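Local coordinates for protein uncharacterized tRNA/rRNA methyltransferase HI0380 (Haemophilus influenzae, PDB 3ILK) that probably methylates tRNA or rRNA with S-adenosyl-L-methionine as methyl donor, as other SpoU/TrmH-family enzymes of the SPOUT superfamily do, at residues Q150-S153 and Y154-M158; I118-N122 and E123-K127; A216-E219 and K220-N224. All coordinates share one frame; numbering follows the deposited sequence.

In the fold
All three contacts are local, between residues up to five apart, but differ in place. Contact 1 is core: it lies within helix 145-169, centred about 7 Å from the chain's centre, and combines apolar packing with salt bridges of Glu155 both within the chain and to the second subunit. Contacts 2 and 3 are helix starts, about 55 Å apart between centres and on opposite sides of the chain's centre. Both have a leucine pair and a glutamate returning to a backbone N-H. Contact 2, at helix 122-126, is a surface contact with water and a lysine salt bridge, whereas contact 3, opening helix 220-240, is partly buried and its acids meet arginines of the second subunit.

Contact 1: Q150-S153 and Y154-M158; sequences QLVS and YELRM
Val152 O accepts the backbone hydrogen bond of Leu156 N at 2.8 Å, and Leu156 CG lies against the same oxygen, 3.2 Å from Val152 O. With CG anti to its own carbonyl carbon (chi1 -67°), Leu156 runs alongside Val152, both pointing the same way, and their methyls meet at 4.0 Å between Val152 CG1 and Leu156 CD1. This apolar stripe faces the parallel sheet, Val152 on Phe113 and Leu156 on Ile111. The turn belongs to helix 145-169, which follows the probable cofactor loop of the SPOUT methyltransferase fold; Leu151 packs on Ile134, a likely S-adenosyl-L-methionine contact. Tyr154 CB passes Gln150 O at 3.4 Å, and Met158, a selenomethionine, covers one face of the tyrosine ring, its CG 3.6 Å above the plane and offset toward the rim. Another side of the helix meets the second subunit: Tyr154 OH is hydrogen-bonded to Glu155 OE1 of the second subunit, reciprocally, and Glu155, its chain bent at chi2 (-64°), also forms salt bridges, through OE1 with Arg96 and through OE2 with Arg96 of the second subunit, while Ser153 OG is hydrogen-bonded to Val149 O of its own chain.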
loop_
_atom_site.group_PDB
_atom_site.type_symbol
_atom_site.label_atom_id
_atom_site.label_comp_id
_atom_site.label_asym_id
_atom_site.label_seq_id
_atom_site.Cartn_x
_atom_site.Cartn_y
_atom_site.Cartn_z
ATOM N N GLN A 150 7.710 4.190 13.928
ATOM C CA GLN A 150 6.838 4.530 12.774
ATOM C C GLN A 150 6.353 3.238 12.119
ATOM O O GLN A 150 5.143 3.046 11.968
ATOM C CB GLN A 150 7.595 5.400 11.773
ATOM C CG GLN A 150 6.751 6.074 10.646
ATOM C CD GLN A 150 5.577 6.929 11.128
ATOM O OE1 GLN A 150 4.480 6.401 11.287
ATOM N NE2 GLN A 150 5.772 8.269 11.285
ATOM N N LEU A 151 7.277 2.324 11.796
ATOM C CA LEU A 151 6.892 1.128 11.028
ATOM C C LEU A 151 6.050 0.198 11.840
ATOM O O LEU A 151 5.075 -0.386 11.331
ATOM C CB LEU A 151 8.111 0.334 10.539
ATOM C CG LEU A 151 8.985 0.826 9.402
ATOM C CD1 LEU A 151 9.715 -0.362 8.831
ATOM C CD2 LEU A 151 8.134 1.467 8.319
ATOM N N VAL A 152 6.385 0.042 13.111
ATOM C CA VAL A 152 5.588 -0.957 13.943
ATOM C C VAL A 152 4.172 -0.382 14.163
ATOM O O VAL A 152 3.157 -1.115 14.102
ATOM C CB VAL A 152 6.272 -1.186 15.302
ATOM C CG1 VAL A 152 5.345 -1.957 16.293
ATOM C CG2 VAL A 152 7.608 -1.900 15.109
ATOM N N SER A 153 4.120 0.933 14.416
ATOM C CA SER A 153 2.835 1.676 14.634
ATOM C C SER A 153 1.949 1.566 13.413
ATOM O O SER A 153 0.727 1.338 13.526
ATOM C CB SER A 153 3.094 3.181 14.888
ATOM O OG SER A 153 3.859 3.391 16.060
ATOM N N TYR A 154 2.552 1.739 12.234
ATOM C CA TYR A 154 1.829 1.617 10.995
ATOM C C TYR A 154 1.217 0.165 10.855
ATOM O O TYR A 154 0.088 0.025 10.539
ATOM C CB TYR A 154 2.728 1.977 9.820
ATOM C CG TYR A 154 2.233 1.445 8.482
ATOM C CD1 TYR A 154 1.220 2.116 7.757
ATOM C CD2 TYR A 154 2.761 0.308 7.943
ATOM C CE1 TYR A 154 0.772 1.623 6.538
ATOM C CE2 TYR A 154 2.308 -0.188 6.707
ATOM C CZ TYR A 154 1.318 0.482 6.020
ATOM O OH TYR A 154 0.868 0.031 4.796
ATOM N N GLU A 155 1.982 -0.880 11.109
ATOM C CA GLU A 155 1.466 -2.249 10.973
ATOM C C GLU A 155 0.401 -2.472 12.032
ATOM O O GLU A 155 -0.596 -3.120 11.772
ATOM C CB GLU A 155 2.588 -3.302 11.115
ATOM C CG GLU A 155 3.457 -3.559 9.879
ATOM C CD GLU A 155 2.726 -4.147 8.665
ATOM O OE1 GLU A 155 3.401 -4.695 7.788
ATOM O OE2 GLU A 155 1.483 -4.094 8.576
ATOM N N LEU A 156 0.581 -1.886 13.212
ATOM C CA LEU A 156 -0.474 -1.907 14.221
ATOM C C LEU A 156 -1.786 -1.264 13.748
ATOM O O LEU A 156 -2.888 -1.879 13.837
ATOM C CB LEU A 156 -0.015 -1.338 15.548
ATOM C CG LEU A 156 1.059 -2.125 16.317
ATOM C CD1 LEU A 156 1.570 -1.189 17.405
ATOM C CD2 LEU A 156 0.533 -3.487 16.911
ATOM N N ARG A 157 -1.687 -0.080 13.172
ATOM C CA ARG A 157 -2.880 0.555 12.702
ATOM C C ARG A 157 -3.539 -0.271 11.593
ATOM O O ARG A 157 -4.780 -0.425 11.578
ATOM C CB ARG A 157 -2.614 1.964 12.212
ATOM C CG ARG A 157 -3.908 2.688 11.861
ATOM C CD ARG A 157 -3.734 4.170 11.517
ATOM N NE ARG A 157 -5.056 4.781 11.319
ATOM C CZ ARG A 157 -5.819 5.236 12.310
ATOM N NH1 ARG A 157 -5.399 5.188 13.560
ATOM N NH2 ARG A 157 -7.011 5.716 12.059
HETATM N N MSE A 158 -2.719 -0.795 10.674
HETATM C CA MSE A 158 -3.251 -1.617 9.557
HETATM C C MSE A 158 -3.955 -2.865 10.090
HETATM O O MSE A 158 -4.966 -3.265 9.552
HETATM C CB MSE A 158 -2.151 -2.078 8.595
HETATM C CG MSE A 158 -1.477 -0.951 7.834
HETATM SE SE MSE A 158 -2.745 0.021 6.699
HETATM C CE MSE A 158 -3.157 -1.503 5.549
#

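Contact 2: I118-N122 and E123-K127; sequences IGLTN and EELLK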
loop_
_atom_site.group_PDB
_atom_site.type_symbol
_atom_site.label_atom_id
_atom_site.label_comp_id
_atom_site.label_asym_id
_atom_site.label_seq_id
_atom_site.Cartn_x
_atom_site.Cartn_y
_atom_site.Cartn_z
ATOM N N ILE A 118 22.559 -1.967 20.142
ATOM C CA ILE A 118 22.906 -2.683 21.371
ATOM C C ILE A 118 21.809 -3.745 21.636
ATOM O O ILE A 118 22.097 -4.912 21.913
ATOM C CB ILE A 118 23.022 -1.705 22.583
ATOM C CG1 ILE A 118 24.152 -0.674 22.361
ATOM C CG2 ILE A 118 23.221 -2.495 23.885
ATOM C CD1 ILE A 118 24.103 0.501 23.354
ATOM N N GLY A 119 20.559 -3.300 21.513
ATOM C CA GLY A 119 19.387 -4.074 21.767
ATOM C C GLY A 119 19.093 -4.219 23.256
ATOM O O GLY A 119 19.526 -3.433 24.080
ATOM N N LEU A 120 18.454 -5.332 23.578
ATOM C CA LEU A 120 18.101 -5.714 24.919
ATOM C C LEU A 120 19.060 -6.767 25.489
ATOM O O LEU A 120 19.746 -7.507 24.749
ATOM C CB LEU A 120 16.660 -6.312 24.919
ATOM C CG LEU A 120 15.581 -5.370 24.334
ATOM C CD1 LEU A 120 14.259 -6.163 24.133
ATOM C CD2 LEU A 120 15.276 -4.118 25.204
ATOM N N THR A 121 19.089 -6.839 26.819
ATOM C CA THR A 121 20.022 -7.681 27.528
ATOM C C THR A 121 19.375 -9.052 27.491
ATOM O O THR A 121 18.168 -9.166 27.188
ATOM C CB THR A 121 20.251 -7.226 29.019
ATOM O OG1 THR A 121 19.005 -7.306 29.712
ATOM C CG2 THR A 121 20.771 -5.754 29.098
ATOM N N ASN A 122 20.195 -10.068 27.759
ATOM C CA ASN A 122 19.751 -11.398 28.039
ATOM C C ASN A 122 18.500 -11.457 28.917
ATOM O O ASN A 122 17.547 -12.030 28.492
ATOM C CB ASN A 122 20.868 -12.187 28.744
ATOM C CG ASN A 122 21.542 -13.198 27.858
ATOM O OD1 ASN A 122 21.013 -13.593 26.804
ATOM N ND2 ASN A 122 22.720 -13.673 28.296
ATOM N N GLU A 123 18.546 -10.979 30.161
ATOM C CA GLU A 123 17.372 -10.896 31.051
ATOM C C GLU A 123 16.133 -10.240 30.366
ATOM O O GLU A 123 15.008 -10.829 30.397
ATOM C CB GLU A 123 17.740 -10.126 32.327
ATOM C CG GLU A 123 16.627 -9.973 33.353
ATOM C CD GLU A 123 17.092 -9.233 34.613
ATOM O OE1 GLU A 123 18.062 -8.407 34.554
ATOM O OE2 GLU A 123 16.476 -9.490 35.676
ATOM N N GLU A 124 16.337 -9.094 29.709
ATOM C CA GLU A 124 15.230 -8.388 29.026
ATOM C C GLU A 124 14.623 -9.249 27.909
ATOM O O GLU A 124 13.393 -9.374 27.857
ATOM C CB GLU A 124 15.619 -7.021 28.486
ATOM C CG GLU A 124 16.020 -6.086 29.671
ATOM C CD GLU A 124 16.866 -4.875 29.237
ATOM O OE1 GLU A 124 17.286 -4.766 28.086
ATOM O OE2 GLU A 124 17.135 -4.057 30.099
ATOM N N LEU A 125 15.474 -9.851 27.047
ATOM C CA LEU A 125 14.989 -10.800 26.006
ATOM C C LEU A 125 14.173 -11.937 26.586
ATOM O O LEU A 125 13.124 -12.309 26.025
ATOM C CB LEU A 125 16.154 -11.370 25.180
ATOM C CG LEU A 125 17.069 -10.378 24.391
ATOM C CD1 LEU A 125 18.297 -11.137 23.794
ATOM C CD2 LEU A 125 16.339 -9.617 23.273
ATOM N N LEU A 126 14.651 -12.525 27.691
ATOM C CA LEU A 126 13.940 -13.657 28.313
ATOM C C LEU A 126 12.573 -13.175 28.799
ATOM O O LEU A 126 11.599 -13.927 28.793
ATOM C CB LEU A 126 14.754 -14.286 29.475
ATOM C CG LEU A 126 14.107 -15.434 30.296
ATOM C CD1 LEU A 126 13.773 -16.631 29.431
ATOM C CD2 LEU A 126 15.002 -15.865 31.498
ATOM N N LYS A 127 12.479 -11.904 29.170
ATOM C CA LYS A 127 11.190 -11.406 29.619
ATOM C C LYS A 127 10.201 -11.031 28.501
ATOM O O LYS A 127 9.039 -10.756 28.801
ATOM C CB LYS A 127 11.362 -10.298 30.647
ATOM C CG LYS A 127 11.985 -10.772 31.972
ATOM C CD LYS A 127 12.463 -9.560 32.796
ATOM C CE LYS A 127 12.721 -9.930 34.266
ATOM N NZ LYS A 127 13.470 -8.802 34.906
HETATM O O HOH W 1 19.332 -6.660 32.314
#
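Thr121 and Glu124 form a capping box at the start of helix 122-126. Thr121 OG1 stands between its backbone N and carbonyl carbon (chi1 61°), facing the first turn, and accepts from Glu124 N at 3.2 Å. In return Glu124, with CG beside its backbone N (chi1 -63°) and the chain extended beyond, carries its carboxylate back across the threonine, so that Glu124 OE1 receives Thr121 N at 3.0 Å; the position of OE1 is less certain. The same oxygen faces Arg115 in a salt bridge, its exact geometry doubtful for that reason. Leu125 N closes the first helical turn on Thr121 O at 2.8 Å. One residue outside the cap, Leu120 crosses Leu125 obliquely, its CB 3.7 Å from Leu125 CD2: a hydrophobic staple from the residue before the N-cap to the fourth residue after it. Leu120 also lies close to Gly114, and Leu125 to Ser82, both probable S-adenosyl-L-methionine contacts. A water 2.7 Å from Thr121 OG1 donates to Glu123 OE1. Glu123 is extended, and Lys127 NZ meets Glu123 OE2 at 3.2 Å from above the carboxylate plane; Asp69 is the lysine's second acidic partner. Two carboxylates at the N-terminal end of a short helix sit where its N-H groups and a modest dipole would favour them, Arg115 and Lys127 probably balancing their charge.

Contact 3: A216-E219 and K220-N224; sequences AKLE and KNELN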
loop_
_atom_site.group_PDB
_atom_site.type_symbol
_atom_site.label_atom_id
_atom_site.label_comp_id
_atom_site.label_asym_id
_atom_site.label_seq_id
_atom_site.Cartn_x
_atom_site.Cartn_y
_atom_site.Cartn_z
ATOM N N ALA A 216 -15.755 -17.582 -12.171
ATOM C CA ALA A 216 -15.994 -16.237 -11.627
ATOM C C ALA A 216 -16.919 -16.234 -10.398
ATOM O O ALA A 216 -16.645 -15.529 -9.412
ATOM C CB ALA A 216 -16.559 -15.322 -12.713
ATOM N N LYS A 217 -17.981 -17.047 -10.470
ATOM C CA LYS A 217 -19.103 -17.025 -9.524
ATOM C C LYS A 217 -19.728 -15.619 -9.582
ATOM O O LYS A 217 -19.433 -14.732 -8.769
ATOM C CB LYS A 217 -18.665 -17.413 -8.106
ATOM C CG LYS A 217 -19.706 -18.312 -7.374
ATOM C CD LYS A 217 -19.847 -18.020 -5.865
ATOM C CE LYS A 217 -18.497 -18.031 -5.131
ATOM N NZ LYS A 217 -18.619 -17.729 -3.666
ATOM N N LEU A 218 -20.559 -15.409 -10.595
ATOM C CA LEU A 218 -21.130 -14.099 -10.854
ATOM C C LEU A 218 -21.996 -13.629 -9.692
ATOM O O LEU A 218 -22.820 -14.395 -9.167
ATOM C CB LEU A 218 -22.019 -14.168 -12.112
ATOM C CG LEU A 218 -21.301 -14.456 -13.434
ATOM C CD1 LEU A 218 -22.313 -14.520 -14.563
ATOM C CD2 LEU A 218 -20.299 -13.376 -13.717
ATOM N N GLU A 219 -21.831 -12.368 -9.294
ATOM C CA GLU A 219 -22.837 -11.774 -8.417
ATOM C C GLU A 219 -24.113 -11.442 -9.236
ATOM O O GLU A 219 -24.050 -11.287 -10.465
ATOM C CB GLU A 219 -22.279 -10.567 -7.677
ATOM C CG GLU A 219 -21.272 -10.943 -6.585
ATOM C CD GLU A 219 -20.403 -9.772 -6.132
ATOM O OE1 GLU A 219 -20.846 -8.612 -6.236
ATOM O OE2 GLU A 219 -19.268 -10.009 -5.667
ATOM N N LYS A 220 -25.252 -11.336 -8.555
ATOM C CA LYS A 220 -26.526 -11.027 -9.229
ATOM C C LYS A 220 -26.471 -9.676 -9.946
ATOM O O LYS A 220 -26.980 -9.548 -11.063
ATOM C CB LYS A 220 -27.709 -11.100 -8.260
ATOM C CG LYS A 220 -29.104 -10.879 -8.902
ATOM C CD LYS A 220 -29.434 -11.840 -10.066
ATOM C CE LYS A 220 -30.709 -11.390 -10.830
ATOM N NZ LYS A 220 -31.924 -11.352 -9.937
ATOM N N ASN A 221 -25.814 -8.691 -9.332
ATOM C CA ASN A 221 -25.667 -7.390 -9.968
ATOM C C ASN A 221 -24.711 -7.420 -11.173
ATOM O O ASN A 221 -24.971 -6.757 -12.171
ATOM C CB ASN A 221 -25.335 -6.276 -8.966
ATOM C CG ASN A 221 -23.876 -6.190 -8.661
ATOM O OD1 ASN A 221 -23.213 -5.201 -9.004
ATOM N ND2 ASN A 221 -23.339 -7.235 -8.019
ATOM N N GLU A 222 -23.645 -8.221 -11.087
ATOM C CA GLU A 222 -22.825 -8.549 -12.261
ATOM C C GLU A 222 -23.634 -9.245 -13.372
ATOM O O GLU A 222 -23.576 -8.856 -14.566
ATOM C CB GLU A 222 -21.636 -9.419 -11.852
ATOM C CG GLU A 222 -20.618 -8.697 -10.975
ATOM C CD GLU A 222 -19.621 -9.624 -10.304
ATOM O OE1 GLU A 222 -19.846 -10.848 -10.282
ATOM O OE2 GLU A 222 -18.583 -9.127 -9.786
ATOM N N LEU A 223 -24.408 -10.272 -13.006
ATOM C CA LEU A 223 -25.268 -10.884 -14.007
ATOM C C LEU A 223 -26.149 -9.786 -14.625
ATOM O O LEU A 223 -26.281 -9.716 -15.839
ATOM C CB LEU A 223 -26.084 -12.058 -13.424
ATOM C CG LEU A 223 -26.969 -12.864 -14.399
ATOM C CD1 LEU A 223 -26.139 -13.469 -15.486
ATOM C CD2 LEU A 223 -27.684 -13.959 -13.604
ATOM N N ASN A 224 -26.695 -8.896 -13.796
ATOM C CA ASN A 224 -27.522 -7.797 -14.284
ATOM C C ASN A 224 -26.854 -6.940 -15.351
ATOM O O ASN A 224 -27.438 -6.679 -16.413
ATOM C CB ASN A 224 -28.053 -6.952 -13.127
ATOM C CG ASN A 224 -29.161 -7.670 -12.384
ATOM O OD1 ASN A 224 -29.707 -8.634 -12.905
ATOM N ND2 ASN A 224 -29.489 -7.223 -11.182
#
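Glu222 doubles back along the first turn of helix 220-240 to meet Glu219, the N-cap residue. Its CB lies 3.4 Å from Glu219 O, CG passes Glu219 CB at 4.1 Å, and CD lies 3.7 Å from Glu219 N. With CG anti to the carbonyl carbon (chi1 -67°) and the rest extended, the carboxylate is delivered to the backbone: Glu222 OE1 accepts from Glu219 N at 2.7 Å in a nearly straight bond (N-H...O 171°), the donor lying above the carboxylate plane. OE1 also touches Leu218 CA at 3.5 Å. The other oxygen, Glu222 OE2, comes 4.2 Å from Glu219 OE1, the two carboxylates stacked with their planes 12° apart. Arginines of the second subunit would relieve this pairing of like charges: Arg215 salt-bridges Glu222 OE1, Arg211 salt-bridges Glu219 OE2, and a longer, weak ion pair links Arg211 to Glu222 OE2. Asn221 ND2 adds a weak hydrogen bond to Glu219 OE1. Leu223 N bonds to Glu219 O at 2.8 Å, and the side chains of Leu218 and Leu223 cross at about a right angle, Leu218 CD1 4.1 Å from Leu223 CD1, a hydrophobic staple. The turn joins helix 204-216 to helix 220-240; Leu218 rests on Leu183 and Leu223 on Phe186 of helix 180-197, while Leu212 of the second subunit packs on Leu218 and Glu222.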